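Local coordinates for protein putative amidohydrolase/peptidase (Burkholderia cenocepacia, PDB 4WJB) that probably hydrolyses carbon-nitrogen bonds other than peptide bonds, as a zinc-dependent amidohydrolase of the peptidase M20 family, at residues L116-A121 with V412-V417; V231-V236 with C294-E299. All blocks are in the same frame, centred on the assembly; numbering follows the deposited sequence.

Interaction 1. Residues L116-A121 with V412-V417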
# COMPACT_ATOMS: atom_id res chain seq x y z
N LEU A 116 38.89 25.20 -4.62
CA LEU A 116 40.18 25.51 -4.01
C LEU A 116 41.32 25.10 -4.95
O LEU A 116 42.29 25.84 -5.12
CB LEU A 116 40.33 24.83 -2.65
CG LEU A 116 41.71 24.96 -1.99
CD1 LEU A 116 42.04 26.43 -1.66
CD2 LEU A 116 41.79 24.10 -0.73
N GLU A 117 41.19 23.93 -5.55
CA GLU A 117 42.21 23.43 -6.46
C GLU A 117 42.34 24.34 -7.68
O GLU A 117 43.44 24.54 -8.19
CB GLU A 117 41.91 22.00 -6.89
CG GLU A 117 42.77 21.49 -8.05
CD GLU A 117 44.28 21.56 -7.78
OE1 GLU A 117 44.70 21.48 -6.61
OE2 GLU A 117 45.04 21.70 -8.76
N VAL A 118 41.23 24.92 -8.12
CA VAL A 118 41.25 25.87 -9.23
C VAL A 118 42.11 27.08 -8.86
O VAL A 118 42.93 27.53 -9.67
CB VAL A 118 39.82 26.32 -9.61
CG1 VAL A 118 39.86 27.55 -10.51
CG2 VAL A 118 39.08 25.19 -10.31
N VAL A 119 41.93 27.58 -7.64
CA VAL A 119 42.72 28.71 -7.17
C VAL A 119 44.21 28.35 -7.12
O VAL A 119 45.05 29.08 -7.64
CB VAL A 119 42.26 29.18 -5.78
CG1 VAL A 119 43.30 30.13 -5.16
CG2 VAL A 119 40.91 29.86 -5.88
N ARG A 120 44.51 27.21 -6.51
CA ARG A 120 45.89 26.73 -6.43
C ARG A 120 46.52 26.54 -7.81
O ARG A 120 47.69 26.86 -8.00
CB ARG A 120 45.95 25.42 -5.64
CG ARG A 120 45.71 25.58 -4.16
CD ARG A 120 45.57 24.22 -3.48
NE ARG A 120 45.55 24.34 -2.02
CZ ARG A 120 45.43 23.31 -1.19
NH1 ARG A 120 45.31 22.08 -1.68
NH2 ARG A 120 45.42 23.51 0.11
N ALA A 121 45.74 26.02 -8.76
CA ALA A 121 46.25 25.76 -10.10
C ALA A 121 46.53 27.06 -10.84
O ALA A 121 47.52 27.16 -11.57
CB ALA A 121 45.27 24.91 -10.89
N VAL A 412 37.86 20.46 -15.79
CA VAL A 412 36.78 21.15 -16.51
C VAL A 412 36.39 22.44 -15.78
O VAL A 412 36.22 23.48 -16.41
CB VAL A 412 35.54 20.23 -16.67
CG1 VAL A 412 34.38 21.01 -17.27
CG2 VAL A 412 35.88 19.02 -17.53
N LEU A 413 36.26 22.37 -14.45
CA LEU A 413 35.95 23.55 -13.64
C LEU A 413 37.02 24.63 -13.81
O LEU A 413 36.70 25.82 -13.95
CB LEU A 413 35.83 23.19 -12.16
CG LEU A 413 35.48 24.41 -11.28
CD1 LEU A 413 34.04 24.86 -11.58
CD2 LEU A 413 35.67 24.14 -9.79
N LEU A 414 38.27 24.21 -13.77
CA LEU A 414 39.40 25.13 -13.97
C LEU A 414 39.28 25.89 -15.28
O LEU A 414 39.39 27.11 -15.31
CB LEU A 414 40.72 24.36 -13.92
CG LEU A 414 41.97 25.14 -14.35
CD1 LEU A 414 42.19 26.37 -13.47
CD2 LEU A 414 43.20 24.24 -14.35
N ARG A 415 39.03 25.18 -16.38
CA ARG A 415 38.96 25.82 -17.69
C ARG A 415 37.73 26.69 -17.85
O ARG A 415 37.78 27.75 -18.46
CB ARG A 415 39.02 24.77 -18.80
CG ARG A 415 40.27 23.93 -18.76
CD ARG A 415 41.36 24.52 -19.65
NE ARG A 415 41.34 23.89 -20.97
CZ ARG A 415 42.31 23.11 -21.45
NH1 ARG A 415 42.18 22.57 -22.65
NH2 ARG A 415 43.41 22.87 -20.73
N ALA A 416 36.60 26.22 -17.31
CA ALA A 416 35.36 26.99 -17.34
C ALA A 416 35.51 28.30 -16.56
O ALA A 416 35.15 29.37 -17.06
CB ALA A 416 34.21 26.16 -16.77
N VAL A 417 36.01 28.20 -15.33
CA VAL A 417 36.19 29.36 -14.47
C VAL A 417 37.17 30.33 -15.11
O VAL A 417 36.94 31.54 -15.14
CB VAL A 417 36.68 28.96 -13.07
CG1 VAL A 417 37.21 30.18 -12.31
CG2 VAL A 417 35.56 28.28 -12.30

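Interaction 2. Residues V231-V236 with C294-E299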
# COMPACT_ATOMS: atom_id res chain seq x y z
N VAL A 231 -3.84 11.12 -5.16
CA VAL A 231 -5.01 10.56 -5.81
C VAL A 231 -5.75 9.61 -4.87
O VAL A 231 -5.15 8.69 -4.31
CB VAL A 231 -4.64 9.79 -7.10
CG1 VAL A 231 -5.89 9.16 -7.70
CG2 VAL A 231 -3.97 10.72 -8.10
N THR A 232 -7.05 9.83 -4.71
CA THR A 232 -7.88 8.93 -3.93
C THR A 232 -8.95 8.29 -4.79
O THR A 232 -9.76 8.98 -5.41
CB THR A 232 -8.55 9.66 -2.75
OG1 THR A 232 -7.55 10.05 -1.81
CG2 THR A 232 -9.54 8.74 -2.05
N LEU A 233 -8.94 6.97 -4.85
CA LEU A 233 -9.98 6.22 -5.55
C LEU A 233 -10.96 5.63 -4.55
O LEU A 233 -10.55 5.02 -3.56
CB LEU A 233 -9.37 5.11 -6.41
CG LEU A 233 -8.57 5.57 -7.62
CD1 LEU A 233 -7.94 4.38 -8.32
CD2 LEU A 233 -9.47 6.34 -8.57
N THR A 234 -12.25 5.80 -4.81
CA THR A 234 -13.28 5.34 -3.90
C THR A 234 -14.14 4.27 -4.55
O THR A 234 -14.77 4.51 -5.58
CB THR A 234 -14.17 6.48 -3.41
OG1 THR A 234 -13.37 7.45 -2.72
CG2 THR A 234 -15.25 5.96 -2.48
N GLY A 235 -14.15 3.09 -3.95
CA GLY A 235 -14.96 1.99 -4.44
C GLY A 235 -15.93 1.51 -3.39
O GLY A 235 -16.48 2.30 -2.63
N VAL A 236 -16.15 0.20 -3.35
CA VAL A 236 -17.10 -0.39 -2.42
C VAL A 236 -16.48 -1.56 -1.66
O VAL A 236 -16.08 -2.55 -2.27
CB VAL A 236 -18.37 -0.87 -3.14
CG1 VAL A 236 -19.34 -1.51 -2.15
CG2 VAL A 236 -19.04 0.28 -3.87
N CYS A 294 -8.49 3.48 -2.01
CA CYS A 294 -7.07 3.42 -2.30
C CYS A 294 -6.47 4.80 -2.55
O CYS A 294 -6.91 5.53 -3.43
CB CYS A 294 -6.81 2.52 -3.50
SG CYS A 294 -5.06 2.10 -3.69
N PHE A 295 -5.47 5.14 -1.74
CA PHE A 295 -4.74 6.38 -1.89
C PHE A 295 -3.37 6.09 -2.49
O PHE A 295 -2.73 5.10 -2.13
CB PHE A 295 -4.61 7.08 -0.53
CG PHE A 295 -3.54 8.15 -0.47
CD1 PHE A 295 -3.84 9.46 -0.83
CD2 PHE A 295 -2.26 7.86 -0.04
CE1 PHE A 295 -2.87 10.45 -0.77
CE2 PHE A 295 -1.28 8.84 0.02
CZ PHE A 295 -1.58 10.14 -0.35
N PHE A 296 -2.92 6.93 -3.41
CA PHE A 296 -1.56 6.83 -3.93
C PHE A 296 -1.05 8.16 -4.45
O PHE A 296 -1.83 9.06 -4.78
CB PHE A 296 -1.46 5.76 -5.02
CG PHE A 296 -2.25 6.07 -6.26
CD1 PHE A 296 -3.58 5.67 -6.38
CD2 PHE A 296 -1.66 6.73 -7.33
CE1 PHE A 296 -4.30 5.94 -7.52
CE2 PHE A 296 -2.38 7.01 -8.48
CZ PHE A 296 -3.71 6.62 -8.57
N THR A 297 0.27 8.30 -4.50
CA THR A 297 0.90 9.53 -4.94
C THR A 297 1.42 9.41 -6.36
O THR A 297 1.72 8.32 -6.83
CB THR A 297 2.06 9.93 -4.03
OG1 THR A 297 3.05 8.89 -4.04
CG2 THR A 297 1.58 10.15 -2.59
N VAL A 298 1.53 10.55 -7.04
CA VAL A 298 2.14 10.60 -8.36
C VAL A 298 3.10 11.78 -8.39
O VAL A 298 2.78 12.87 -7.92
CB VAL A 298 1.11 10.74 -9.49
CG1 VAL A 298 1.79 10.74 -10.85
CG2 VAL A 298 0.07 9.63 -9.42
N GLU A 299 4.29 11.57 -8.95
CA GLU A 299 5.16 12.72 -9.20
C GLU A 299 5.76 12.63 -10.60
O GLU A 299 6.15 11.56 -11.07
CB GLU A 299 6.26 12.83 -8.13
CG GLU A 299 7.24 11.68 -8.05
CD GLU A 299 8.65 12.15 -7.69
OE1 GLU A 299 8.87 12.59 -6.54
OE2 GLU A 299 9.53 12.09 -8.57

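Interaction 1. Residues L116-A121 with V412-V417
Val118 carries this contact: both of its methyl groups press onto helix 412-417, and the interface between the two helices is wholly apolar, with no hydrogen bond crossing it. CG2 of Val118 lies 3.6 Å from CD2 of Leu413, the two side chains crossing at about a right angle. The same methyl reaches the backbone, with Val118 CG2 3.7 Å from Leu414 CA, so it rests on the base of Leu414 while touching the branched end of Leu413. The other branch meets the end of Leu414 and adds Val417. With CG1 anti to the backbone N (chi1 166°), Val118 CG1 comes 3.9 Å from Leu414 CD1 and 4.1 Å from Val417 CG1.

The two methyls of Leu414 diverge: while CD1 meets Val118 CG1, its CD2 approaches Ala121 CB at 4.1 Å. The small alanine one turn after Val118 thus extends the apolar patch along helix 116-121.

The segment axes approach to 9.3 Å and cross at -66°, a steep angle that confines the contact to a short patch around Val118 and Leu414, whose CA atoms are 5.1 Å apart. Helix 345-357 packs on Val412 and Ala416. Leu413 and Val417 also touch Thr93 and Val91 of strand 91-96, and Val119 packs on Val135 of strand 133-138, which places the pair in the helical layer against the parallel strands of the zinc-binding domain.

Interaction 2. Residues V231-V236 with C294-E299
Four backbone hydrogen bonds join Val231 and Leu233 to Phe296 and Cys294, pairing two antiparallel strands of the dimerisation domain of this M20 family member. At the first hydrogen-bonded pair, Val231 N donates to Phe296 O at 2.9 Å and Phe296 N returns a bond to Val231 O at 3.0 Å. At the second, the bond from Leu233 N to Cys294 O is nearly straight at hydrogen (175°), and Cys294 N donates to Leu233 O. The non-hydrogen-bonded pair Thr232 and Phe295 lies between them, its CA atoms 4.5 Å apart. Weaker CA-H...O contacts supplement the pairing, one with Phe295 CA 3.4 Å from Val231 O. The segment axes make an angle of 160°.

Side chains alternate between the two faces of the sheet. On the face of Val231, Leu233, Cys294 and Phe296, helix 251-268 packs on the side chains of strand 294-299: Cys294 touches Leu252 and Ala255, and Phe296 touches Ala255 and Met258. Strand 329-342 borders 231-234 through backbone bonds from Thr232 to Gln331, and Phe295 bonds to Glu281 of strand 274-283, so both strands are interior to the sheet. Farther along, Thr297 and Glu299 pack on Arg287 and Ala240 of the second subunit.

Val231 and Phe296 form the main side-chain contact. CG of Phe296 stands between the backbone N and carbonyl carbon (chi1 65°), which swings the ring across toward the partner strand and under Val231. Val231 CB sits over one face, 3.9 Å from the ring centroid, in a CH-pi contact, and Val231 CG1 comes 3.5 Å from Phe296 CZ, while Leu233 CD1 meets the ring edge 4.0 Å from CE1 of Phe296. On the face of Thr232 and Phe295, Thr232 OG1 lies in the plane of the Phe295 ring, at its edge, 3.9 Å from Phe295 CD1.

In the fold
Interactions 1 and 2 belong to the two domains of an M20 subunit and flank the middle of the subunit, their own centres 50 Å apart and their nearest atoms about 28 Å apart. The segments of interaction 2 fall in sequence between the two segments of interaction 1, consistent with a dimerisation domain inserted into the sequence of the catalytic one. Interaction 1 stands nearer the metal: the side chain of Leu413 is about 10 Å from that of His203, which binds zinc together with His96 and Asp107. Interaction 2 is remote from that site, and Thr297 and Glu299 place it beside the other subunit instead.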